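Long-range contact in transcriptional regulator, MarR family (Silicibacter pomeroyi DSS-3, PDB 3CDH), which probably binds DNA and regulates transcription as a winged helix-turn-helix protein of the MarR family: residues L49-L63 with R98-E112. Sequence-based numbering, arbitrary orientation.
With SO4 (sulfate ion), chain I.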
ATOM      1  N   LEU B  49      15.753   6.141   5.355  1.00 41.73           N
ATOM      2  CA  LEU B  49      16.954   5.399   5.734  1.00 43.49           C
ATOM      3  C   LEU B  49      17.202   4.210   4.827  1.00 45.12           C
ATOM      4  O   LEU B  49      18.337   3.985   4.373  1.00 47.06           O
ATOM      5  CB  LEU B  49      16.896   4.944   7.185  1.00 43.15           C
ATOM      6  CG  LEU B  49      16.861   6.055   8.231  1.00 42.17           C
ATOM      7  CD1 LEU B  49      16.628   5.401   9.556  1.00 43.54           C
ATOM      8  CD2 LEU B  49      18.145   6.882   8.264  1.00 40.95           C
ATOM      9  N   ALA B  50      16.151   3.450   4.541  1.00 44.94           N
ATOM     10  CA  ALA B  50      16.301   2.328   3.626  1.00 46.11           C
ATOM     11  C   ALA B  50      16.834   2.793   2.250  1.00 47.76           C
ATOM     12  O   ALA B  50      17.750   2.164   1.681  1.00 49.36           O
ATOM     13  CB  ALA B  50      15.016   1.562   3.515  1.00 44.71           C
ATOM     14  N   CYS B  51      16.315   3.910   1.735  1.00 47.37           N
ATOM     15  CA  CYS B  51      16.802   4.408   0.434  1.00 49.64           C
ATOM     16  C   CYS B  51      18.212   4.912   0.450  1.00 51.54           C
ATOM     17  O   CYS B  51      18.855   4.910  -0.584  1.00 53.58           O
ATOM     18  CB  CYS B  51      15.968   5.557  -0.091  1.00 48.62           C
ATOM     19  SG  CYS B  51      14.327   5.109  -0.394  1.00 48.58           S
ATOM     20  N   LEU B  52      18.680   5.401   1.593  1.00 51.97           N
ATOM     21  CA  LEU B  52      19.987   6.051   1.612  1.00 54.33           C
ATOM     22  C   LEU B  52      21.120   5.138   2.036  1.00 56.49           C
ATOM     23  O   LEU B  52      22.270   5.524   1.942  1.00 58.55           O
ATOM     24  CB  LEU B  52      19.975   7.332   2.446  1.00 52.98           C
ATOM     25  CG  LEU B  52      19.125   8.492   1.939  1.00 51.27           C
ATOM     26  CD1 LEU B  52      19.212   9.584   2.937  1.00 49.54           C
ATOM     27  CD2 LEU B  52      19.594   9.001   0.607  1.00 51.36           C
ATOM     28  N   VAL B  53      20.797   3.935   2.500  1.00 57.14           N
ATOM     29  CA  VAL B  53      21.823   3.015   2.959  1.00 59.80           C
ATOM     30  C   VAL B  53      22.847   2.664   1.864  1.00 63.98           C
ATOM     31  O   VAL B  53      24.036   2.771   2.128  1.00 65.56           O
ATOM     32  CB  VAL B  53      21.217   1.779   3.646  1.00 58.99           C
ATOM     33  CG1 VAL B  53      20.797   0.734   2.637  1.00 58.60           C
ATOM     34  CG2 VAL B  53      22.188   1.204   4.651  1.00 60.19           C
ATOM     35  N   ASP B  54      22.413   2.291   0.651  1.00 66.50           N
ATOM     36  CA  ASP B  54      23.379   2.026  -0.439  1.00 71.70           C
ATOM     37  C   ASP B  54      23.868   3.287  -1.087  1.00 74.12           C
ATOM     38  O   ASP B  54      25.059   3.443  -1.266  1.00 78.48           O
ATOM     39  CB  ASP B  54      22.838   1.191  -1.589  1.00 72.37           C
ATOM     40  CG  ASP B  54      21.915   0.130  -1.150  1.00 72.03           C
ATOM     41  OD1 ASP B  54      22.364  -1.034  -0.959  1.00 73.87           O
ATOM     42  OD2 ASP B  54      20.732   0.480  -1.004  1.00 70.62           O
ATOM     43  N   ASN B  55      22.959   4.167  -1.472  1.00 73.65           N
ATOM     44  CA  ASN B  55      23.299   5.350  -2.222  1.00 75.91           C
ATOM     45  C   ASN B  55      24.050   6.386  -1.383  1.00 76.70           C
ATOM     46  O   ASN B  55      23.902   6.451  -0.176  1.00 75.51           O
ATOM     47  CB  ASN B  55      22.024   5.931  -2.807  1.00 74.72           C
ATOM     48  CG  ASN B  55      21.104   4.847  -3.405  1.00 77.71           C
ATOM     49  OD1 ASN B  55      20.497   4.035  -2.682  1.00 78.31           O
ATOM     50  ND2 ASN B  55      20.998   4.833  -4.734  1.00 82.54           N
ATOM     51  N   ASP B  56      24.888   7.187  -2.019  1.00 79.91           N
ATOM     52  CA  ASP B  56      25.621   8.210  -1.284  1.00 81.25           C
ATOM     53  C   ASP B  56      24.806   9.460  -1.073  1.00 78.93           C
ATOM     54  O   ASP B  56      24.986  10.142  -0.079  1.00 79.21           O
ATOM     55  CB  ASP B  56      26.900   8.598  -2.019  1.00 85.57           C
ATOM     56  CG  ASP B  56      28.058   7.677  -1.695  1.00 90.96           C
ATOM     57  OD1 ASP B  56      28.164   7.237  -0.515  1.00 92.65           O
ATOM     58  OD2 ASP B  56      28.866   7.410  -2.622  1.00 96.09           O
ATOM     59  N   ALA B  57      23.937   9.774  -2.024  1.00 77.14           N
ATOM     60  CA  ALA B  57      23.216  11.027  -2.032  1.00 75.18           C
ATOM     61  C   ALA B  57      22.022  10.886  -2.957  1.00 74.35           C
ATOM     62  O   ALA B  57      22.122  10.249  -3.988  1.00 75.87           O
ATOM     63  CB  ALA B  57      24.116  12.146  -2.493  1.00 77.04           C
HETATM   64  N   MSE B  58      20.882  11.445  -2.573  1.00 71.86           N
HETATM   65  CA  MSE B  58      19.692  11.395  -3.394  1.00 71.30           C
HETATM   66  C   MSE B  58      18.977  12.713  -3.397  1.00 69.03           C
HETATM   67  O   MSE B  58      19.047  13.469  -2.425  1.00 67.94           O
HETATM   68  CB  MSE B  58      18.736  10.365  -2.872  1.00 68.60           C
HETATM   69  CG  MSE B  58      18.774   9.098  -3.589  1.00 70.51           C
HETATM   70 SE   MSE B  58      17.090   8.119  -3.338  0.90 73.78          SE
HETATM   71  CE  MSE B  58      17.897   6.342  -3.604  1.00 71.25           C
HETATM   72  N   MSE B  59      18.274  12.967  -4.491  1.00 68.35           N
HETATM   73  CA  MSE B  59      17.453  14.143  -4.641  1.00 67.37           C
HETATM   74  C   MSE B  59      16.211  13.871  -3.863  1.00 63.69           C
HETATM   75  O   MSE B  59      15.744  12.737  -3.825  1.00 62.59           O
HETATM   76  CB  MSE B  59      17.084  14.335  -6.095  1.00 69.20           C
HETATM   77  CG  MSE B  59      18.253  14.508  -7.025  1.00 72.08           C
HETATM   78 SE   MSE B  59      17.569  14.819  -8.828  0.60 76.78          SE
HETATM   79  CE  MSE B  59      17.706  13.069  -9.690  1.00 76.18           C
ATOM     80  N   ILE B  60      15.657  14.892  -3.233  1.00 62.39           N
ATOM     81  CA  ILE B  60      14.483  14.650  -2.397  1.00 59.22           C
ATOM     82  C   ILE B  60      13.362  14.111  -3.269  1.00 58.75           C
ATOM     83  O   ILE B  60      12.551  13.293  -2.820  1.00 57.43           O
ATOM     84  CB  ILE B  60      14.009  15.895  -1.636  1.00 58.89           C
ATOM     85  CG1 ILE B  60      15.099  16.395  -0.715  1.00 57.96           C
ATOM     86  CG2 ILE B  60      12.767  15.584  -0.779  1.00 57.37           C
ATOM     87  CD1 ILE B  60      14.566  17.278   0.400  1.00 58.11           C
ATOM     88  N   THR B  61      13.338  14.536  -4.528  1.00 59.78           N
ATOM     89  CA  THR B  61      12.274  14.122  -5.431  1.00 59.16           C
ATOM     90  C   THR B  61      12.305  12.608  -5.689  1.00 57.61           C
ATOM     91  O   THR B  61      11.244  11.971  -5.770  1.00 56.62           O
ATOM     92  CB  THR B  61      12.271  14.947  -6.731  1.00 62.22           C
ATOM     93  OG1 THR B  61      13.510  14.756  -7.406  1.00 64.79           O
ATOM     94  CG2 THR B  61      12.130  16.458  -6.430  1.00 62.91           C
ATOM     95  N   ARG B  62      13.500  12.028  -5.800  0.60 57.64           N
ATOM     96  CA  ARG B  62      13.610  10.571  -5.964  0.60 56.87           C
ATOM     97  C   ARG B  62      13.268   9.859  -4.650  0.60 54.13           C
ATOM     98  O   ARG B  62      12.600   8.816  -4.645  0.60 53.16           O
ATOM     99  CB  ARG B  62      14.994  10.150  -6.495  0.60 58.78           C
ATOM    100  CG  ARG B  62      15.277   8.628  -6.541  0.60 58.39           C
ATOM    101  CD  ARG B  62      14.735   7.902  -7.805  0.60 62.87           C
ATOM    102  NE  ARG B  62      15.109   6.474  -7.837  0.60 63.67           N
ATOM    103  CZ  ARG B  62      14.457   5.516  -8.506  0.60 64.20           C
ATOM    104  NH1 ARG B  62      13.380   5.800  -9.232  0.60 63.86           N
ATOM    105  NH2 ARG B  62      14.880   4.258  -8.432  0.60 64.22           N
ATOM    106  N   LEU B  63      13.719  10.424  -3.538  1.00 52.64           N
ATOM    107  CA  LEU B  63      13.385   9.871  -2.246  1.00 50.25           C
ATOM    108  C   LEU B  63      11.868   9.809  -2.114  1.00 48.61           C
ATOM    109  O   LEU B  63      11.329   8.798  -1.662  1.00 47.33           O
ATOM    110  CB  LEU B  63      13.960  10.753  -1.150  1.00 49.99           C
ATOM    111  CG  LEU B  63      14.724  10.262   0.059  1.00 48.23           C
ATOM    112  CD1 LEU B  63      15.422   8.926  -0.109  1.00 47.88           C
ATOM    113  CD2 LEU B  63      15.738  11.358   0.263  1.00 51.34           C
ATOM    114  N   ARG B  98      17.538  20.861  -7.693  1.00 43.60           N
ATOM    115  CA  ARG B  98      18.160  19.549  -7.692  1.00 42.41           C
ATOM    116  C   ARG B  98      19.055  19.296  -6.494  1.00 40.65           C
ATOM    117  O   ARG B  98      20.134  18.772  -6.657  1.00 41.51           O
ATOM    118  CB  ARG B  98      18.950  19.297  -8.996  1.00 45.53           C
ATOM    119  CG  ARG B  98      19.808  20.472  -9.521  1.00 49.12           C
ATOM    120  CD  ARG B  98      20.030  20.371 -11.052  1.00 52.71           C
ATOM    121  NE  ARG B  98      19.089  19.430 -11.627  1.00 51.72           N
ATOM    122  CZ  ARG B  98      19.274  18.123 -11.644  1.00 50.28           C
ATOM    123  NH1 ARG B  98      20.378  17.609 -11.150  1.00 49.89           N
ATOM    124  NH2 ARG B  98      18.358  17.334 -12.161  1.00 49.45           N
ATOM    125  N   VAL B  99      18.603  19.659  -5.299  1.00 71.80           N
ATOM    126  CA  VAL B  99      19.323  19.359  -4.057  1.00 70.54           C
ATOM    127  C   VAL B  99      19.323  17.866  -3.732  1.00 67.86           C
ATOM    128  O   VAL B  99      18.352  17.147  -4.011  1.00 66.48           O
ATOM    129  CB  VAL B  99      18.805  20.153  -2.799  1.00 69.33           C
ATOM    130  CG1 VAL B  99      17.552  19.517  -2.201  1.00 67.55           C
ATOM    131  CG2 VAL B  99      19.875  20.213  -1.706  1.00 68.51           C
ATOM    132  N   ARG B 100      20.386  17.447  -3.072  1.00 66.59           N
ATOM    133  CA  ARG B 100      20.632  16.068  -2.774  1.00 64.80           C
ATOM    134  C   ARG B 100      20.860  15.926  -1.286  1.00 61.89           C
ATOM    135  O   ARG B 100      21.210  16.866  -0.623  1.00 62.03           O
ATOM    136  CB  ARG B 100      21.872  15.617  -3.509  1.00 67.77           C
ATOM    137  CG  ARG B 100      21.627  14.853  -4.758  1.00 72.28           C
ATOM    138  CD  ARG B 100      22.255  15.541  -5.901  1.00 82.48           C
ATOM    139  NE  ARG B 100      22.232  14.728  -7.102  1.00 91.98           N
ATOM    140  CZ  ARG B 100      21.740  15.133  -8.263  1.00 96.59           C
ATOM    141  NH1 ARG B 100      21.763  14.323  -9.302  1.00 99.64           N
ATOM    142  NH2 ARG B 100      21.221  16.343  -8.380  1.00 96.45           N
ATOM    143  N   VAL B 101      20.666  14.732  -0.765  1.00 59.01           N
ATOM    144  CA  VAL B 101      20.616  14.538   0.661  1.00 56.48           C
ATOM    145  C   VAL B 101      21.325  13.247   0.994  1.00 55.39           C
ATOM    146  O   VAL B 101      21.262  12.307   0.223  1.00 55.27           O
ATOM    147  CB  VAL B 101      19.135  14.533   1.079  1.00 54.77           C
ATOM    148  CG1 VAL B 101      18.812  13.431   1.995  1.00 52.89           C
ATOM    149  CG2 VAL B 101      18.783  15.861   1.676  1.00 55.79           C
ATOM    150  N   ARG B 102      22.034  13.199   2.111  1.00 54.72           N
ATOM    151  CA  ARG B 102      22.753  11.973   2.463  1.00 55.33           C
ATOM    152  C   ARG B 102      22.684  11.663   3.960  1.00 53.73           C
ATOM    153  O   ARG B 102      22.358  12.547   4.767  1.00 53.07           O
ATOM    154  CB  ARG B 102      24.202  12.036   1.995  1.00 57.69           C
ATOM    155  CG  ARG B 102      25.013  13.096   2.664  1.00 60.86           C
ATOM    156  CD  ARG B 102      26.518  12.840   2.517  1.00 68.95           C
ATOM    157  NE  ARG B 102      27.291  13.981   3.016  1.00 75.24           N
ATOM    158  CZ  ARG B 102      27.776  14.100   4.263  1.00 78.10           C
ATOM    159  NH1 ARG B 102      28.452  15.190   4.620  1.00 80.81           N
ATOM    160  NH2 ARG B 102      27.608  13.135   5.164  1.00 78.14           N
ATOM    161  N   LEU B 103      22.975  10.415   4.327  1.00 53.35           N
ATOM    162  CA  LEU B 103      23.062  10.046   5.741  1.00 52.68           C
ATOM    163  C   LEU B 103      24.254  10.703   6.407  1.00 53.93           C
ATOM    164  O   LEU B 103      25.293  10.915   5.756  1.00 56.10           O
ATOM    165  CB  LEU B 103      23.187   8.541   5.894  1.00 52.97           C
ATOM    166  CG  LEU B 103      21.940   7.825   5.389  1.00 52.24           C
ATOM    167  CD1 LEU B 103      22.097   6.305   5.477  1.00 52.33           C
ATOM    168  CD2 LEU B 103      20.701   8.312   6.158  1.00 50.31           C
ATOM    169  N   THR B 104      24.094  11.051   7.680  1.00 52.14           N
ATOM    170  CA  THR B 104      25.223  11.422   8.505  1.00 53.04           C
ATOM    171  C   THR B 104      25.804  10.110   8.988  1.00 54.92           C
ATOM    172  O   THR B 104      25.263   9.054   8.659  1.00 55.15           O
ATOM    173  CB  THR B 104      24.772  12.222   9.728  1.00 51.58           C
ATOM    174  OG1 THR B 104      23.865  11.434  10.500  1.00 49.80           O
ATOM    175  CG2 THR B 104      24.106  13.529   9.334  1.00 47.90           C
ATOM    176  N   ASP B 105      26.880  10.140   9.766  1.00 57.09           N
ATOM    177  CA  ASP B 105      27.403   8.895  10.339  1.00 59.42           C
ATOM    178  C   ASP B 105      26.395   8.189  11.219  1.00 58.07           C
ATOM    179  O   ASP B 105      26.210   6.968  11.120  1.00 58.71           O
ATOM    180  CB  ASP B 105      28.681   9.129  11.139  1.00 61.79           C
ATOM    181  CG  ASP B 105      29.876   9.290  10.250  1.00 67.66           C
ATOM    182  OD1 ASP B 105      29.697   9.248   8.992  1.00 71.60           O
ATOM    183  OD2 ASP B 105      30.993   9.471  10.795  1.00 72.60           O
ATOM    184  N   ASP B 106      25.753   8.954  12.095  1.00 56.66           N
ATOM    185  CA  ASP B 106      24.713   8.401  12.950  1.00 55.41           C
ATOM    186  C   ASP B 106      23.606   7.829  12.080  1.00 53.60           C
ATOM    187  O   ASP B 106      23.161   6.695  12.301  1.00 53.46           O
ATOM    188  CB  ASP B 106      24.179   9.461  13.928  1.00 54.70           C
ATOM    189  CG  ASP B 106      25.265   9.981  14.882  1.00 56.13           C
ATOM    190  OD1 ASP B 106      26.042   9.170  15.449  1.00 56.99           O
ATOM    191  OD2 ASP B 106      25.336  11.210  15.061  1.00 57.09           O
ATOM    192  N   GLY B 107      23.223   8.589  11.057  1.00 51.99           N
ATOM    193  CA  GLY B 107      22.198   8.159  10.130  1.00 50.92           C
ATOM    194  C   GLY B 107      22.567   6.823   9.540  1.00 52.39           C
ATOM    195  O   GLY B 107      21.739   5.907   9.479  1.00 51.40           O
ATOM    196  N   ARG B 108      23.830   6.701   9.141  1.00 54.47           N
ATOM    197  CA  ARG B 108      24.295   5.516   8.453  1.00 56.64           C
ATOM    198  C   ARG B 108      24.340   4.320   9.399  1.00 56.26           C
ATOM    199  O   ARG B 108      24.039   3.187   9.004  1.00 57.20           O
ATOM    200  CB  ARG B 108      25.645   5.801   7.796  1.00 58.92           C
ATOM    201  CG  ARG B 108      26.160   4.747   6.828  1.00 62.62           C
ATOM    202  CD  ARG B 108      27.284   5.312   5.922  1.00 66.13           C
ATOM    203  NE  ARG B 108      26.812   6.048   4.727  1.00 73.57           N
ATOM    204  CZ  ARG B 108      26.008   5.541   3.770  1.00 76.52           C
ATOM    205  NH1 ARG B 108      25.531   4.293   3.860  1.00 76.86           N
ATOM    206  NH2 ARG B 108      25.647   6.290   2.717  1.00 76.97           N
ATOM    207  N   ALA B 109      24.669   4.563  10.656  1.00 55.59           N
ATOM    208  CA  ALA B 109      24.713   3.461  11.624  1.00 56.54           C
ATOM    209  C   ALA B 109      23.310   2.891  11.825  1.00 54.99           C
ATOM    210  O   ALA B 109      23.115   1.666  11.862  1.00 56.02           O
ATOM    211  CB  ALA B 109      25.299   3.916  12.954  1.00 55.90           C
ATOM    212  N   LEU B 110      22.341   3.801  11.945  1.00 52.68           N
ATOM    213  CA  LEU B 110      20.991   3.437  12.268  1.00 50.93           C
ATOM    214  C   LEU B 110      20.388   2.696  11.082  1.00 50.88           C
ATOM    215  O   LEU B 110      19.828   1.604  11.244  1.00 51.49           O
ATOM    216  CB  LEU B 110      20.198   4.678  12.596  1.00 48.70           C
ATOM    217  CG  LEU B 110      18.709   4.480  12.884  1.00 48.33           C
ATOM    218  CD1 LEU B 110      18.464   3.376  13.927  1.00 48.25           C
ATOM    219  CD2 LEU B 110      18.039   5.804  13.299  1.00 46.49           C
ATOM    220  N   ALA B 111      20.538   3.276   9.894  1.00 50.28           N
ATOM    221  CA  ALA B 111      20.088   2.639   8.670  1.00 50.01           C
ATOM    222  C   ALA B 111      20.663   1.255   8.561  1.00 52.08           C
ATOM    223  O   ALA B 111      19.964   0.312   8.178  1.00 51.82           O
ATOM    224  CB  ALA B 111      20.482   3.454   7.466  1.00 50.05           C
ATOM    225  N   GLU B 112      21.932   1.109   8.923  1.00 54.38           N
ATOM    226  CA  GLU B 112      22.526  -0.195   8.759  1.00 57.21           C
ATOM    227  C   GLU B 112      21.893  -1.219   9.660  1.00 57.03           C
ATOM    228  O   GLU B 112      21.575  -2.317   9.214  1.00 57.60           O
ATOM    229  CB  GLU B 112      24.019  -0.152   8.914  1.00 59.92           C
ATOM    230  CG  GLU B 112      24.710  -0.177   7.574  1.00 65.05           C
ATOM    231  CD  GLU B 112      26.024   0.604   7.572  1.00 73.65           C
ATOM    232  OE1 GLU B 112      26.778   0.598   8.592  1.00 75.21           O
ATOM    233  OE2 GLU B 112      26.305   1.231   6.525  1.00 77.52           O
TER
HETATM  234  S   SO4 I 205      19.390  10.894  -7.370  1.00131.85           S
HETATM  235  O1  SO4 I 205      20.355  11.910  -7.825  1.00131.43           O
HETATM  236  O2  SO4 I 205      20.023   9.676  -6.869  1.00131.57           O
HETATM  237  O3  SO4 I 205      18.579  11.457  -6.302  1.00132.74           O
HETATM  238  O4  SO4 I 205      18.499  10.485  -8.455  1.00133.22           O
HETATM  239  O   HOH W   1      23.375   8.471   2.307  1.00 58.29           O
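CG of Met59, a selenomethionine, lies over the centre of one face of the Arg100 guanidinium in this winged helix-turn-helix domain. At the edge of that group NH2 donates to Arg98 O, near the guanidinium plane; the Met59 and Arg100 side chains lie side by side, pointing the same way. A sulfate ion, probably from the crystallisation liquor, sits obliquely to the same group, its O1 3.2 Å from Arg100 NH1. A serine at Arg100 would probably uncover CG of Met59, leave Arg98 O without this donor and take a positive charge from beside the sulfate. The Arg108 guanidinium has CD1 of Leu103 over the rim of one face and backbone oxygens at its edge: NH1 donates to Val53 O (2.7 Å, N-H...O 160°), while NH2 makes a weak bond to Asn55 O. A bend at chi3 (-84°) brings this guanidinium to the two carbonyls. Strand 58-59 pairs antiparallel with strand 100-103 at the base of the wing, Met58 N reaching Val101 O at 3.0 Å. Helix 49-54 crosses helix 105-112 at -106°, where Leu49 packs CB on Ala111 and CD1 on Leu110; its CD2 meets Leu103 CD2 of the strand at 3.6 Å. Val87 of strand 87-89 also touches Leu52, Val101 and Leu103. Between helix and strand, water 1 lies 3.2 Å from Leu52 O and accepts from Leu103 N at 2.8 Å.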